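PDB 2WW8: CELL WALL surface anchor family protein from Streptococcus pneumoniae, which is the adhesin of the pneumococcal pilus and probably recognises host cells through a domain like those of integrins. Local coordinates for residues D226-L231 with M364-I369; D260-T263 with E267-V270; L272-Y275 with I279-G282. All coordinates share one frame; numbering follows the deposited sequence. Where two conformers were deposited one is given.

Contact 1: residues D226-L231 with M364-I369; sequences DVVILL and MKADEI. With CA (calcium ion), chain C.
V228 and L230 on strand 226-231 meet A366 and I369 on helix 364-369 in a buried, wholly apolar contact. The short axes run nearly antiparallel, at 164°, and approach to 9.0 Å, so the helix lies flat on one face of the parallel sheet of a von Willebrand factor A-like (integrin I-like) domain. The tight part centres on the small side chain of A366. Its CB sits 3.9 Å from V228 CG1 and is also met by L230 CD2, so one methyl group is held by branches of two alternate strand residues. V228 reaches both helix residues because its methyls diverge: CG1, anti to the backbone N (chi1 177°), goes to A366, while CG2 meets I369 CG2 at 3.8 Å, the two side chains crossing at a slant. L230 starts off to one side, and only its CD2 end swings in to the helix. V273 of strand 269-275 also touches V228, L230 and I369 and extends this apolar layer.

The polar groups of the helical segment are K365, E368 and D367. K365 turns its chain away from the strand, and its NZ makes a salt bridge of 2.9 Å to E368 OE1, met from above the carboxylate plane; both residues are partly exposed. D367, still buried, points away from the strand and binds a calcium ion with both carboxylate oxygens, OD1 at 2.6 Å and OD2 at 2.4 Å. Three waters, N526 and D530 also coordinate the calcium ion, and Y532 OH hydrogen-bonds to D367 OD1. One short helical segment therefore serves two chemistries: methyl groups make the closest approaches to the strand, while the carboxylate of D367, turned from it, probably offsets part of the calcium charge.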
loop_
_atom_site.group_PDB
_atom_site.type_symbol
_atom_site.label_atom_id
_atom_site.label_comp_id
_atom_site.label_asym_id
_atom_site.label_seq_id
_atom_site.Cartn_x
_atom_site.Cartn_y
_atom_site.Cartn_z
ATOM N N ASP A 226 0.980 15.392 -31.731
ATOM C CA ASP A 226 2.306 15.994 -31.635
ATOM C C ASP A 226 2.063 17.448 -31.189
ATOM O O ASP A 226 1.515 18.260 -31.935
ATOM C CB ASP A 226 3.068 15.977 -32.996
ATOM C CG ASP A 226 3.758 14.628 -33.287
ATOM O OD1 ASP A 226 4.118 13.872 -32.356
ATOM O OD2 ASP A 226 3.884 14.274 -34.481
ATOM N N VAL A 227 2.497 17.778 -29.986
ATOM C CA VAL A 227 2.092 18.999 -29.320
ATOM C C VAL A 227 3.313 19.843 -28.922
ATOM O O VAL A 227 4.236 19.342 -28.304
ATOM C CB VAL A 227 1.270 18.695 -28.033
ATOM C CG1 VAL A 227 0.785 19.990 -27.446
ATOM C CG2 VAL A 227 0.069 17.712 -28.341
ATOM N N VAL A 228 3.298 21.133 -29.266
ATOM C CA VAL A 228 4.294 22.043 -28.689
ATOM C C VAL A 228 3.573 22.986 -27.691
ATOM O O VAL A 228 2.508 23.552 -27.978
ATOM C CB VAL A 228 4.927 22.923 -29.777
ATOM C CG1 VAL A 228 5.942 23.947 -29.120
ATOM C CG2 VAL A 228 5.634 22.005 -30.875
ATOM N N ILE A 229 4.154 23.143 -26.514
ATOM C CA ILE A 229 3.620 24.161 -25.556
ATOM C C ILE A 229 4.529 25.379 -25.566
ATOM O O ILE A 229 5.743 25.209 -25.403
ATOM C CB ILE A 229 3.552 23.594 -24.158
ATOM C CG1 ILE A 229 2.548 22.463 -24.184
ATOM C CG2 ILE A 229 3.211 24.692 -23.106
ATOM C CD1 ILE A 229 2.456 21.688 -22.893
ATOM N N LEU A 230 3.979 26.563 -25.807
ATOM C CA LEU A 230 4.804 27.766 -25.781
ATOM C C LEU A 230 4.444 28.508 -24.516
ATOM O O LEU A 230 3.271 28.736 -24.268
ATOM C CB LEU A 230 4.427 28.765 -26.882
ATOM C CG LEU A 230 4.610 28.357 -28.342
ATOM C CD1 LEU A 230 4.194 29.484 -29.285
ATOM C CD2 LEU A 230 6.106 28.075 -28.504
ATOM N N LEU A 231 5.437 28.886 -23.727
ATOM C CA LEU A 231 5.116 29.403 -22.415
ATOM C C LEU A 231 5.887 30.733 -22.188
ATOM O O LEU A 231 7.126 30.745 -22.202
ATOM C CB LEU A 231 5.552 28.376 -21.378
ATOM C CG LEU A 231 5.443 28.845 -19.903
ATOM C CD1 LEU A 231 4.008 29.263 -19.533
ATOM C CD2 LEU A 231 5.948 27.690 -18.928
ATOM N N MET A 364 7.760 30.991 -34.287
ATOM C CA MET A 364 8.750 30.385 -35.171
ATOM C C MET A 364 9.371 29.083 -34.703
ATOM O O MET A 364 9.509 28.153 -35.503
ATOM C CB MET A 364 9.866 31.343 -35.632
ATOM C CG MET A 364 9.347 32.474 -36.446
ATOM S SD MET A 364 10.499 33.869 -36.544
ATOM C CE MET A 364 12.040 33.046 -37.123
ATOM N N LYS A 365 9.741 29.025 -33.421
ATOM C CA LYS A 365 10.301 27.845 -32.823
ATOM C C LYS A 365 9.235 26.729 -32.818
ATOM O O LYS A 365 9.579 25.621 -33.144
ATOM C CB LYS A 365 10.832 28.137 -31.407
ATOM C CG LYS A 365 11.541 26.876 -30.839
ATOM C CD LYS A 365 12.599 26.355 -31.819
ATOM C CE LYS A 365 13.923 27.044 -31.586
ATOM N NZ LYS A 365 14.932 26.459 -32.510
ATOM N N ALA A 366 7.973 26.995 -32.479
ATOM C CA ALA A 366 6.938 25.934 -32.546
ATOM C C ALA A 366 6.766 25.431 -33.991
ATOM O O ALA A 366 6.735 24.233 -34.235
ATOM C CB ALA A 366 5.593 26.435 -32.041
ATOM N N ASP A 367 6.688 26.318 -34.979
ATOM C CA ASP A 367 6.575 25.854 -36.383
ATOM C C ASP A 367 7.796 25.019 -36.799
ATOM O O ASP A 367 7.622 23.994 -37.449
ATOM C CB ASP A 367 6.461 27.101 -37.279
ATOM C CG ASP A 367 6.081 26.773 -38.702
ATOM O OD1 ASP A 367 5.334 25.820 -38.940
ATOM O OD2 ASP A 367 6.487 27.498 -39.618
ATOM N N GLU A 368 9.011 25.421 -36.395
ATOM C CA GLU A 368 10.224 24.649 -36.669
ATOM C C GLU A 368 10.185 23.238 -36.086
ATOM O O GLU A 368 10.445 22.246 -36.791
ATOM C CB GLU A 368 11.478 25.400 -36.148
ATOM C CG GLU A 368 12.769 24.643 -36.264
ATOM C CD GLU A 368 13.978 25.523 -35.843
ATOM O OE1 GLU A 368 13.873 26.580 -35.172
ATOM O OE2 GLU A 368 15.096 25.177 -36.240
ATOM N N ILE A 369 9.860 23.123 -34.802
ATOM C CA ILE A 369 9.740 21.807 -34.175
ATOM C C ILE A 369 8.720 20.910 -34.900
ATOM O O ILE A 369 9.020 19.762 -35.194
ATOM C CB ILE A 369 9.388 21.917 -32.669
ATOM C CG1 ILE A 369 10.600 22.551 -31.966
ATOM C CG2 ILE A 369 8.932 20.547 -32.083
ATOM C CD1 ILE A 369 10.272 22.913 -30.554
HETATM CA CA CA C . 5.134 26.633 -41.408
HETATM O O HOH W 1 6.634 27.900 -42.753
HETATM O O HOH W 2 6.244 24.603 -42.115
HETATM O O HOH W 3 4.216 26.761 -43.681
#

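Contact 2: residues D260-T263 with E267-V270; sequences DKIT and ENRV
This is a helix-to-strand packing contact, with I262 and T263, late in helix 247-263, set against N268 and V270 where the chain turns into strand 269-275, the outermost of the parallel sheet. It belongs to the alternating α/β framework of the von Willebrand factor A-like domain: after the helix the chain reverses within a few residues and enters the strand, T263 and N268 being closest in backbone, with CA atoms 5.7 Å apart. The apolar half consists of I262 CG2 and T263 CG2 facing the branches of V270. V270 was modelled in two conformers, so the very short approach of its CG1 to I262 CG2 is doubtful. T263 OG1 plays no part across the contact; it bonds to I259 O one helical turn back, leaving its methyl for V270. I262 CG2, placed anti to the backbone N, also touches N268 CB at 3.9 Å, where the two side chains cross at about a right angle.

N268 provides the polar half. Both ends of its amide are engaged, OD1 taking the backbone N-H of L225, at the start of the neighbouring strand, and ND2 giving to the helix; held at both ends, the amide has its rotation fixed. ND2 donates to I262 O at 2.8 Å, with an N-H...O angle of 162°, the donor lying in the carbonyl plane and the oxygen only 10° from the amide plane.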
loop_
_atom_site.group_PDB
_atom_site.type_symbol
_atom_site.label_atom_id
_atom_site.label_comp_id
_atom_site.label_asym_id
_atom_site.label_seq_id
_atom_site.Cartn_x
_atom_site.Cartn_y
_atom_site.Cartn_z
ATOM N N ASP A 260 0.972 15.993 -18.312
ATOM C CA ASP A 260 0.498 14.691 -17.793
ATOM C C ASP A 260 -0.717 14.190 -18.572
ATOM O O ASP A 260 -0.810 12.992 -18.800
ATOM C CB ASP A 260 0.078 14.663 -16.311
ATOM C CG ASP A 260 1.230 14.874 -15.335
ATOM O OD1 ASP A 260 2.385 14.561 -15.679
ATOM O OD2 ASP A 260 1.014 15.386 -14.200
ATOM N N LYS A 261 -1.679 15.041 -18.898
ATOM C CA LYS A 261 -2.875 14.597 -19.610
ATOM C C LYS A 261 -2.517 14.203 -21.048
ATOM O O LYS A 261 -2.944 13.152 -21.512
ATOM C CB LYS A 261 -3.915 15.721 -19.680
ATOM C CG LYS A 261 -4.573 15.994 -18.338
ATOM C CD LYS A 261 -5.530 17.172 -18.516
ATOM C CE LYS A 261 -5.528 18.069 -17.267
ATOM N NZ LYS A 261 -6.218 17.277 -16.271
ATOM N N ILE A 262 -1.723 15.029 -21.743
ATOM C CA ILE A 262 -1.315 14.682 -23.116
ATOM C C ILE A 262 -0.549 13.361 -23.176
ATOM O O ILE A 262 -0.819 12.533 -24.054
ATOM C CB ILE A 262 -0.476 15.787 -23.730
ATOM C CG1 ILE A 262 -1.368 17.001 -24.031
ATOM C CG2 ILE A 262 0.218 15.301 -25.036
ATOM C CD1 ILE A 262 -0.511 18.298 -24.133
ATOM N N THR A 263 0.334 13.125 -22.198
ATOM C CA THR A 263 1.260 12.019 -22.336
ATOM C C THR A 263 0.748 10.784 -21.606
ATOM O O THR A 263 1.402 9.770 -21.585
ATOM C CB THR A 263 2.646 12.387 -21.810
ATOM O OG1 THR A 263 2.592 12.678 -20.398
ATOM C CG2 THR A 263 3.267 13.532 -22.602
ATOM N N GLU A 267 1.345 7.145 -27.108
ATOM C CA GLU A 267 1.592 7.595 -28.489
ATOM C C GLU A 267 1.790 9.093 -28.754
ATOM O O GLU A 267 2.329 9.497 -29.805
ATOM C CB GLU A 267 0.531 7.093 -29.460
ATOM C CG GLU A 267 0.096 5.673 -29.238
ATOM C CD GLU A 267 0.736 4.823 -30.267
ATOM O OE1 GLU A 267 1.989 4.946 -30.282
ATOM O OE2 GLU A 267 0.000 4.107 -31.024
ATOM N N ASN A 268 1.407 9.930 -27.789
ATOM C CA ASN A 268 1.344 11.362 -28.038
ATOM C C ASN A 268 2.758 11.846 -27.753
ATOM O O ASN A 268 3.474 11.168 -27.057
ATOM C CB ASN A 268 0.325 12.030 -27.111
ATOM C CG ASN A 268 -1.118 11.694 -27.477
ATOM O OD1 ASN A 268 -1.420 11.266 -28.591
ATOM N ND2 ASN A 268 -2.029 11.977 -26.562
ATOM N N ARG A 269 3.182 12.963 -28.340
ATOM C CA ARG A 269 4.506 13.466 -28.049
ATOM C C ARG A 269 4.373 14.951 -27.712
ATOM O O ARG A 269 3.451 15.599 -28.208
ATOM C CB ARG A 269 5.441 13.274 -29.249
ATOM C CG ARG A 269 5.957 11.837 -29.459
ATOM C CD ARG A 269 6.140 11.748 -30.988
ATOM N NE ARG A 269 7.472 12.109 -31.403
ATOM C CZ ARG A 269 7.822 12.747 -32.521
ATOM N NH1 ARG A 269 6.984 13.205 -33.427
ATOM N NH2 ARG A 269 9.108 12.954 -32.743
ATOM N N VAL A 270 5.273 15.480 -26.874
ATOM C CA VAL A 270 5.250 16.884 -26.436
ATOM C C VAL A 270 6.656 17.502 -26.482
ATOM O O VAL A 270 7.672 16.794 -26.265
ATOM C CB VAL A 270 4.678 17.014 -24.969
ATOM C CG1 VAL A 270 3.210 16.738 -24.968
ATOM C CG2 VAL A 270 5.395 16.136 -23.955
#

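Contact 3: residues L272-Y275 with I279-G282; sequences LVTY and IFDG
I279 leans on the end of strand 272-275, its side chain spanning V273 and Y275. From CB the chain divides. The CG2 branch, anti to the backbone N, lies 3.7 Å from T274 O and just within reach of V273 CG1. The other branch leads through CG1, and a bend there (chi2 -53°) carries CD1 to its two neighbours: V273 CG1 at 3.8 Å and Y275 CB at 4.0 Å. The tip methyl thus bears on alternate residues of the strand. The backbones join in a single bridge between Y275 and I279, with their CA atoms 4.3 Å apart.

One hydrogen bond accompanies the bridge, from F280 N to T274 O, short at 2.7 Å and fairly straight, with an N-H...O angle of 166°; the donor is tilted 28° from the carbonyl plane. A CA-H...O contact from I279 CA adds a weaker approach to the same oxygen. F280 is also the centre of an inverse gamma turn, so the loop bends immediately after meeting the strand. In the von Willebrand factor A-like fold this is the outermost strand of the central parallel sheet. Its C-terminal end lies near the magnesium ion bound by S234, S236 and D387, consistent with the metal ion-dependent adhesion site of such domains: the side chain of Y275 is about 8 Å from the ion, and its OH hydrogen-bonds to H384.

T274 meets F280 through its methyl group. With CG2 anti to the backbone N, the methyl lies 4.0 Å from both CB and CD2 of F280, approaching the ring obliquely, while OG1 is committed to Y319 O. F280 CB comes 3.6 Å from T274 O, and N233 packs against both side chains.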
loop_
_atom_site.group_PDB
_atom_site.type_symbol
_atom_site.label_atom_id
_atom_site.label_comp_id
_atom_site.label_asym_id
_atom_site.label_seq_id
_atom_site.Cartn_x
_atom_site.Cartn_y
_atom_site.Cartn_z
ATOM N N LEU A 272 8.458 21.712 -25.435
ATOM C CA LEU A 272 8.223 22.848 -24.543
ATOM C C LEU A 272 9.162 23.952 -25.005
ATOM O O LEU A 272 10.388 23.752 -25.167
ATOM C CB LEU A 272 8.522 22.449 -23.080
ATOM C CG LEU A 272 8.654 23.653 -22.105
ATOM C CD1 LEU A 272 7.277 24.351 -21.937
ATOM C CD2 LEU A 272 9.257 23.123 -20.764
ATOM N N VAL A 273 8.568 25.108 -25.284
ATOM C CA VAL A 273 9.348 26.279 -25.649
ATOM C C VAL A 273 8.983 27.371 -24.640
ATOM O O VAL A 273 7.840 27.861 -24.638
ATOM C CB VAL A 273 9.054 26.771 -27.076
ATOM C CG1 VAL A 273 9.834 28.092 -27.426
ATOM C CG2 VAL A 273 9.370 25.650 -28.155
ATOM N N THR A 274 9.971 27.790 -23.855
ATOM C CA THR A 274 9.806 28.936 -22.978
ATOM C C THR A 274 10.479 30.164 -23.594
ATOM O O THR A 274 11.608 30.062 -24.124
ATOM C CB THR A 274 10.365 28.615 -21.603
ATOM O OG1 THR A 274 9.509 27.607 -21.012
ATOM C CG2 THR A 274 10.350 29.871 -20.666
ATOM N N TYR A 275 9.796 31.306 -23.542
ATOM C CA TYR A 275 10.306 32.506 -24.243
ATOM C C TYR A 275 10.102 33.806 -23.457
ATOM O O TYR A 275 9.161 33.920 -22.675
ATOM C CB TYR A 275 9.721 32.722 -25.635
ATOM C CG TYR A 275 8.268 33.186 -25.679
ATOM C CD1 TYR A 275 7.222 32.273 -25.468
ATOM C CD2 TYR A 275 7.952 34.518 -25.920
ATOM C CE1 TYR A 275 5.886 32.684 -25.544
ATOM C CE2 TYR A 275 6.596 34.936 -26.031
ATOM C CZ TYR A 275 5.594 34.015 -25.851
ATOM O OH TYR A 275 4.297 34.478 -25.879
ATOM N N ILE A 279 14.243 32.767 -26.921
ATOM C CA ILE A 279 13.885 31.443 -26.457
ATOM C C ILE A 279 14.785 31.087 -25.265
ATOM O O ILE A 279 16.004 31.154 -25.365
ATOM C CB ILE A 279 14.067 30.349 -27.558
ATOM C CG1 ILE A 279 13.321 30.721 -28.847
ATOM C CG2 ILE A 279 13.767 28.965 -26.928
ATOM C CD1 ILE A 279 11.891 31.035 -28.553
ATOM N N PHE A 280 14.194 30.709 -24.132
ATOM C CA PHE A 280 14.973 30.431 -22.950
ATOM C C PHE A 280 15.498 28.980 -22.989
ATOM O O PHE A 280 14.843 28.058 -22.537
ATOM C CB PHE A 280 14.124 30.707 -21.671
ATOM C CG PHE A 280 14.037 32.148 -21.311
ATOM C CD1 PHE A 280 14.687 33.127 -22.099
ATOM C CD2 PHE A 280 13.317 32.561 -20.186
ATOM C CE1 PHE A 280 14.651 34.446 -21.712
ATOM C CE2 PHE A 280 13.265 33.911 -19.802
ATOM C CZ PHE A 280 13.971 34.849 -20.574
ATOM N N ASP A 281 16.664 28.778 -23.587
ATOM C CA ASP A 281 17.175 27.457 -23.924
ATOM C C ASP A 281 18.594 27.227 -23.421
ATOM O O ASP A 281 19.242 26.224 -23.765
ATOM C CB ASP A 281 17.109 27.198 -25.443
ATOM C CG ASP A 281 18.067 28.130 -26.208
ATOM O OD1 ASP A 281 18.791 28.963 -25.586
ATOM O OD2 ASP A 281 18.101 28.024 -27.447
ATOM N N GLY A 282 19.107 28.143 -22.600
ATOM C CA GLY A 282 20.425 27.911 -22.013
ATOM C C GLY A 282 21.601 28.486 -22.773
ATOM O O GLY A 282 22.729 28.535 -22.256
#

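How the contacts relate
All three contacts lie in the von Willebrand factor A-like domain, around neighbouring parallel strands 225-232 and 269-275. Contact 1 opens first along the chain and closes last, with contacts 2 and 3 in series between. Contacts 2 and 3 occupy opposite ends of strand 269-275, centres about 19 Å apart; contact 1 lies about 14 Å from contact 2 and 10 Å from contact 3. Backbone hydrogen bonds join V227 to R269 and V273 to I229 and L231. Helices 359-373 and 247-263 pack on opposite faces of strand 225-232, V228 meeting the first, V227 and I229 the second. This layered helix-sheet-helix core carries the magnesium site beside contact 3, in what is probably the host-recognition domain.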